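MGS-M5 (PDB 4Q3N) probably interconverts L-lactate and pyruvate with NAD as cofactor, as a lactate dehydrogenase of the lactate/malate dehydrogenase family. Local coordinates at residues F13-T27 against T230-A243. Residues are numbered along the deposited sequence; the frame is centred on the assembly and turned at random.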
loop_
_atom_site.group_PDB
_atom_site.type_symbol
_atom_site.label_atom_id
_atom_site.label_comp_id
_atom_site.label_asym_id
_atom_site.label_seq_id
_atom_site.Cartn_x
_atom_site.Cartn_y
_atom_site.Cartn_z
ATOM N N PHE A 13 -14.365 -7.237 -20.385
ATOM C CA PHE A 13 -14.069 -6.178 -19.441
ATOM C C PHE A 13 -14.182 -6.623 -17.989
ATOM O O PHE A 13 -13.508 -6.065 -17.151
ATOM C CB PHE A 13 -14.956 -4.958 -19.698
ATOM C CG PHE A 13 -14.648 -4.311 -21.023
ATOM C CD1 PHE A 13 -13.485 -3.577 -21.181
ATOM C CD2 PHE A 13 -15.451 -4.514 -22.117
ATOM C CE1 PHE A 13 -13.163 -2.999 -22.410
ATOM C CE2 PHE A 13 -15.136 -3.942 -23.351
ATOM C CZ PHE A 13 -13.968 -3.202 -23.487
ATOM N N VAL A 14 -15.001 -7.618 -17.673
ATOM C CA VAL A 14 -14.998 -8.093 -16.262
ATOM C C VAL A 14 -13.657 -8.740 -15.886
ATOM O O VAL A 14 -13.011 -8.344 -14.906
ATOM C CB VAL A 14 -16.173 -9.084 -16.006
ATOM C CG1 VAL A 14 -16.042 -9.721 -14.642
ATOM C CG2 VAL A 14 -17.547 -8.354 -16.124
ATOM N N GLY A 15 -13.193 -9.679 -16.695
ATOM C CA GLY A 15 -11.947 -10.369 -16.359
ATOM C C GLY A 15 -10.774 -9.390 -16.350
ATOM O O GLY A 15 -9.861 -9.491 -15.499
ATOM N N MET A 16 -10.775 -8.443 -17.288
ATOM C CA MET A 16 -9.598 -7.588 -17.419
ATOM C C MET A 16 -9.628 -6.426 -16.381
ATOM O O MET A 16 -8.586 -5.967 -15.975
ATOM C CB MET A 16 -9.451 -7.026 -18.841
ATOM C CG MET A 16 -9.044 -8.128 -19.867
ATOM S SD MET A 16 -7.550 -9.004 -19.371
ATOM C CE MET A 16 -6.345 -7.666 -19.020
ATOM N N SER A 17 -10.802 -5.951 -16.003
ATOM C CA SER A 17 -10.887 -4.949 -14.938
ATOM C C SER A 17 -10.390 -5.589 -13.638
ATOM O O SER A 17 -9.611 -5.013 -12.882
ATOM C CB SER A 17 -12.324 -4.454 -14.812
ATOM O OG SER A 17 -12.639 -3.645 -15.946
ATOM N N TYR A 18 -10.782 -6.833 -13.432
ATOM C CA TYR A 18 -10.267 -7.607 -12.308
ATOM C C TYR A 18 -8.723 -7.724 -12.363
ATOM O O TYR A 18 -8.012 -7.392 -11.378
ATOM C CB TYR A 18 -10.914 -9.000 -12.321
ATOM C CG TYR A 18 -10.237 -10.024 -11.403
ATOM C CD1 TYR A 18 -10.055 -9.776 -10.040
ATOM C CD2 TYR A 18 -9.814 -11.241 -11.906
ATOM C CE1 TYR A 18 -9.438 -10.760 -9.180
ATOM C CE2 TYR A 18 -9.228 -12.242 -11.070
ATOM C CZ TYR A 18 -9.056 -11.986 -9.709
ATOM O OH TYR A 18 -8.473 -12.948 -8.906
ATOM N N ALA A 19 -8.190 -8.162 -13.498
ATOM C CA ALA A 19 -6.751 -8.290 -13.639
ATOM C C ALA A 19 -6.040 -6.927 -13.419
ATOM O O ALA A 19 -5.050 -6.866 -12.678
ATOM C CB ALA A 19 -6.391 -8.854 -14.998
ATOM N N TYR A 20 -6.573 -5.857 -14.015
ATOM C CA TYR A 20 -5.893 -4.569 -13.901
ATOM C C TYR A 20 -5.928 -4.101 -12.457
ATOM O O TYR A 20 -4.978 -3.479 -11.977
ATOM C CB TYR A 20 -6.568 -3.532 -14.753
ATOM C CG TYR A 20 -5.835 -2.214 -14.982
ATOM C CD1 TYR A 20 -4.499 -2.172 -15.438
ATOM C CD2 TYR A 20 -6.527 -1.039 -14.889
ATOM C CE1 TYR A 20 -3.912 -0.937 -15.757
ATOM C CE2 TYR A 20 -5.950 0.191 -15.213
ATOM C CZ TYR A 20 -4.664 0.211 -15.660
ATOM O OH TYR A 20 -4.181 1.445 -16.000
ATOM N N ALA A 21 -7.063 -4.300 -11.800
ATOM C CA ALA A 21 -7.172 -3.889 -10.394
ATOM C C ALA A 21 -6.145 -4.643 -9.545
ATOM O O ALA A 21 -5.496 -4.038 -8.652
ATOM C CB ALA A 21 -8.646 -4.100 -9.861
ATOM N N MET A 22 -5.965 -5.944 -9.822
ATOM C CA MET A 22 -4.927 -6.734 -9.115
ATOM C C MET A 22 -3.527 -6.217 -9.350
ATOM O O MET A 22 -2.718 -6.181 -8.413
ATOM C CB MET A 22 -4.967 -8.215 -9.517
ATOM C CG MET A 22 -6.139 -8.937 -8.787
ATOM S SD MET A 22 -5.825 -10.685 -8.688
ATOM C CE MET A 22 -5.939 -11.062 -10.409
ATOM N N VAL A 23 -3.234 -5.850 -10.598
ATOM C CA VAL A 23 -1.935 -5.258 -10.920
ATOM C C VAL A 23 -1.726 -3.953 -10.139
ATOM O O VAL A 23 -0.636 -3.700 -9.599
ATOM C CB VAL A 23 -1.800 -4.984 -12.415
ATOM C CG1 VAL A 23 -0.514 -4.176 -12.721
ATOM C CG2 VAL A 23 -1.784 -6.316 -13.174
ATOM N N ASN A 24 -2.737 -3.099 -10.084
ATOM C CA ASN A 24 -2.571 -1.847 -9.364
ATOM C C ASN A 24 -2.536 -1.999 -7.833
ATOM O O ASN A 24 -1.997 -1.150 -7.169
ATOM C CB ASN A 24 -3.688 -0.916 -9.763
ATOM C CG ASN A 24 -3.397 -0.277 -11.128
ATOM O OD1 ASN A 24 -2.630 0.686 -11.182
ATOM N ND2 ASN A 24 -3.945 -0.845 -12.224
ATOM N N GLN A 25 -3.196 -3.039 -7.309
ATOM C CA GLN A 25 -3.159 -3.315 -5.879
ATOM C C GLN A 25 -1.985 -4.236 -5.522
ATOM O O GLN A 25 -1.737 -4.432 -4.353
ATOM C CB GLN A 25 -4.489 -3.951 -5.396
ATOM C CG GLN A 25 -5.690 -2.975 -5.495
ATOM C CD GLN A 25 -6.875 -3.485 -4.692
ATOM O OE1 GLN A 25 -6.686 -4.117 -3.629
ATOM N NE2 GLN A 25 -8.115 -3.257 -5.197
ATOM N N GLY A 26 -1.300 -4.825 -6.500
ATOM C CA GLY A 26 -0.281 -5.848 -6.173
ATOM C C GLY A 26 -0.825 -7.051 -5.394
ATOM O O GLY A 26 -0.206 -7.547 -4.452
ATOM N N THR A 27 -2.000 -7.550 -5.768
ATOM C CA THR A 27 -2.663 -8.644 -5.028
ATOM C C THR A 27 -1.926 -9.959 -5.011
ATOM O O THR A 27 -1.802 -10.618 -3.958
ATOM C CB THR A 27 -4.065 -8.912 -5.651
ATOM O OG1 THR A 27 -4.709 -7.644 -5.698
ATOM C CG2 THR A 27 -4.864 -9.874 -4.743
ATOM N N THR A 230 -21.321 -2.940 -17.049
ATOM C CA THR A 230 -20.715 -2.613 -15.758
ATOM C C THR A 230 -19.520 -3.545 -15.527
ATOM O O THR A 230 -19.590 -4.737 -15.851
ATOM C CB THR A 230 -21.778 -2.714 -14.628
ATOM O OG1 THR A 230 -21.147 -2.619 -13.346
ATOM C CG2 THR A 230 -22.545 -3.996 -14.706
ATOM N N TYR A 231 -18.399 -3.019 -15.014
ATOM C CA TYR A 231 -17.231 -3.872 -14.801
ATOM C C TYR A 231 -16.221 -3.354 -13.780
ATOM O O TYR A 231 -15.500 -4.153 -13.216
ATOM C CB TYR A 231 -16.477 -4.148 -16.124
ATOM C CG TYR A 231 -16.364 -2.976 -17.095
ATOM C CD1 TYR A 231 -15.310 -2.078 -17.028
ATOM C CD2 TYR A 231 -17.330 -2.806 -18.137
ATOM C CE1 TYR A 231 -15.197 -1.015 -17.977
ATOM C CE2 TYR A 231 -17.269 -1.734 -19.001
ATOM C CZ TYR A 231 -16.195 -0.859 -18.926
ATOM O OH TYR A 231 -16.145 0.158 -19.832
ATOM N N TYR A 232 -16.162 -2.049 -13.518
ATOM C CA TYR A 232 -15.193 -1.604 -12.503
ATOM C C TYR A 232 -15.583 -2.100 -11.104
ATOM O O TYR A 232 -14.745 -2.581 -10.298
ATOM C CB TYR A 232 -15.059 -0.069 -12.538
ATOM C CG TYR A 232 -14.397 0.427 -13.827
ATOM C CD1 TYR A 232 -13.244 -0.182 -14.303
ATOM C CD2 TYR A 232 -14.936 1.495 -14.546
ATOM C CE1 TYR A 232 -12.632 0.257 -15.473
ATOM C CE2 TYR A 232 -14.338 1.946 -15.712
ATOM C CZ TYR A 232 -13.191 1.311 -16.173
ATOM O OH TYR A 232 -12.614 1.719 -17.355
ATOM N N GLY A 233 -16.864 -2.018 -10.795
ATOM C CA GLY A 233 -17.343 -2.509 -9.501
ATOM C C GLY A 233 -17.031 -3.978 -9.255
ATOM O O GLY A 233 -16.386 -4.326 -8.257
ATOM N N ILE A 234 -17.436 -4.867 -10.157
ATOM C CA ILE A 234 -17.193 -6.302 -9.938
ATOM C C ILE A 234 -15.679 -6.571 -9.915
ATOM O O ILE A 234 -15.196 -7.429 -9.176
ATOM C CB ILE A 234 -17.903 -7.152 -11.021
ATOM C CG1 ILE A 234 -17.776 -8.653 -10.719
ATOM C CG2 ILE A 234 -17.371 -6.814 -12.410
ATOM C CD1 ILE A 234 -18.402 -9.096 -9.374
ATOM N N GLY A 235 -14.927 -5.824 -10.719
ATOM C CA GLY A 235 -13.485 -6.035 -10.713
ATOM C C GLY A 235 -12.893 -5.894 -9.307
ATOM O O GLY A 235 -12.069 -6.711 -8.872
ATOM N N MET A 236 -13.294 -4.860 -8.585
ATOM C CA MET A 236 -12.750 -4.657 -7.215
ATOM C C MET A 236 -13.337 -5.645 -6.191
ATOM O O MET A 236 -12.666 -6.019 -5.216
ATOM C CB MET A 236 -13.009 -3.211 -6.784
ATOM C CG MET A 236 -12.075 -2.239 -7.585
ATOM S SD MET A 236 -12.200 -0.526 -7.082
ATOM C CE MET A 236 -11.310 -0.616 -5.470
ATOM N N ALA A 237 -14.590 -6.083 -6.407
ATOM C CA ALA A 237 -15.180 -7.120 -5.560
ATOM C C ALA A 237 -14.358 -8.411 -5.726
ATOM O O ALA A 237 -14.039 -9.078 -4.737
ATOM C CB ALA A 237 -16.688 -7.388 -5.972
ATOM N N LEU A 238 -14.049 -8.784 -6.984
ATOM C CA LEU A 238 -13.266 -10.003 -7.224
ATOM C C LEU A 238 -11.846 -9.899 -6.599
ATOM O O LEU A 238 -11.286 -10.897 -6.092
ATOM C CB LEU A 238 -13.134 -10.301 -8.724
ATOM C CG LEU A 238 -14.471 -10.659 -9.418
ATOM C CD1 LEU A 238 -14.388 -10.635 -10.986
ATOM C CD2 LEU A 238 -14.999 -12.031 -8.885
ATOM N N VAL A 239 -11.258 -8.711 -6.678
ATOM C CA VAL A 239 -9.963 -8.509 -6.008
ATOM C C VAL A 239 -10.088 -8.779 -4.518
ATOM O O VAL A 239 -9.244 -9.470 -3.895
ATOM C CB VAL A 239 -9.424 -7.088 -6.240
ATOM C CG1 VAL A 239 -8.151 -6.879 -5.323
ATOM C CG2 VAL A 239 -9.092 -6.952 -7.721
ATOM N N ARG A 240 -11.161 -8.267 -3.927
ATOM C CA ARG A 240 -11.301 -8.394 -2.476
ATOM C C ARG A 240 -11.475 -9.828 -2.071
ATOM O O ARG A 240 -10.932 -10.265 -1.038
ATOM C CB ARG A 240 -12.492 -7.587 -1.967
ATOM C CG ARG A 240 -12.507 -7.441 -0.425
ATOM C CD ARG A 240 -11.222 -6.612 0.052
ATOM N NE ARG A 240 -10.994 -6.683 1.495
ATOM C CZ ARG A 240 -10.459 -7.714 2.151
ATOM N NH1 ARG A 240 -10.151 -8.847 1.520
ATOM N NH2 ARG A 240 -10.271 -7.624 3.467
ATOM N N ILE A 241 -12.246 -10.576 -2.864
ATOM C CA ILE A 241 -12.423 -12.015 -2.595
ATOM C C ILE A 241 -11.075 -12.720 -2.717
ATOM O O ILE A 241 -10.685 -13.510 -1.860
ATOM C CB ILE A 241 -13.451 -12.649 -3.552
ATOM C CG1 ILE A 241 -14.862 -12.074 -3.244
ATOM C CG2 ILE A 241 -13.436 -14.168 -3.424
ATOM C CD1 ILE A 241 -15.907 -12.237 -4.437
ATOM N N THR A 242 -10.343 -12.384 -3.769
ATOM C CA THR A 242 -9.019 -12.971 -4.003
ATOM C C THR A 242 -8.067 -12.690 -2.821
ATOM O O THR A 242 -7.293 -13.558 -2.384
ATOM C CB THR A 242 -8.429 -12.414 -5.317
ATOM O OG1 THR A 242 -9.355 -12.728 -6.395
ATOM C CG2 THR A 242 -7.059 -13.050 -5.604
ATOM N N ALA A 243 -8.094 -11.462 -2.342
ATOM C CA ALA A 243 -7.167 -11.050 -1.259
ATOM C C ALA A 243 -7.498 -11.772 0.027
ATOM O O ALA A 243 -6.606 -12.199 0.761
ATOM C CB ALA A 243 -7.238 -9.518 -1.054
HETATM O O HOH W 1 -10.508 -4.360 -4.032
#
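The first helix of the Rossmann fold, 13-25, packs on helix 232-246 of the C-terminal domain, and Tyr-18 is the knob that enters the hole formed by Gly-235, Leu-238, Val-239 and Thr-242. The axes of segments 13-25 and 232-243 come within 7.7 Å and cross at -55°. They can approach this closely because Gly-235 has no side chain: its CA lies 3.9 Å from Tyr-18 CA. With CG anti to the backbone N (chi1 167°), the Tyr-18 ring runs along segment 232-243. Its CD1 touches Leu-238 CB at 3.4 Å, and Met-22 CE lies over one face, toward the rim. Tyr-18 OH donates to Thr-242 OG1 at 2.7 Å. Thr-242 OG1 in turn donates to Leu-238 O, which also accepts from Thr-242 N on the opposite face of the carbonyl. A phenylalanine in place of Tyr-18 would probably leave Thr-242 OG1 without its donor in a buried spot.

Helix 13-25 follows strand 5-9; a GxGxxG-type pattern runs into its first turn, consistent with the dinucleotide-binding strand-turn-helix. Near its start, Phe-13 CB sits over one face of the Tyr-231 ring, 3.7 Å from the centroid. The two ring planes, tilted by 26°, hardly overlap. Further along, Val-239 is the reciprocal knob, among Tyr-18, Ala-21, Met-22 and Gln-25; its CG2 meets Ala-21 CB at 3.6 Å. Gln-25 NE2 reaches Met-236 O through a water and also hydrogen-bonds to Asn-24 OD1 of the second subunit. A Schellman motif with Gly-26 ends the helix, and Thr-27 OG1 lies 3.5 Å from Val-239 CG1.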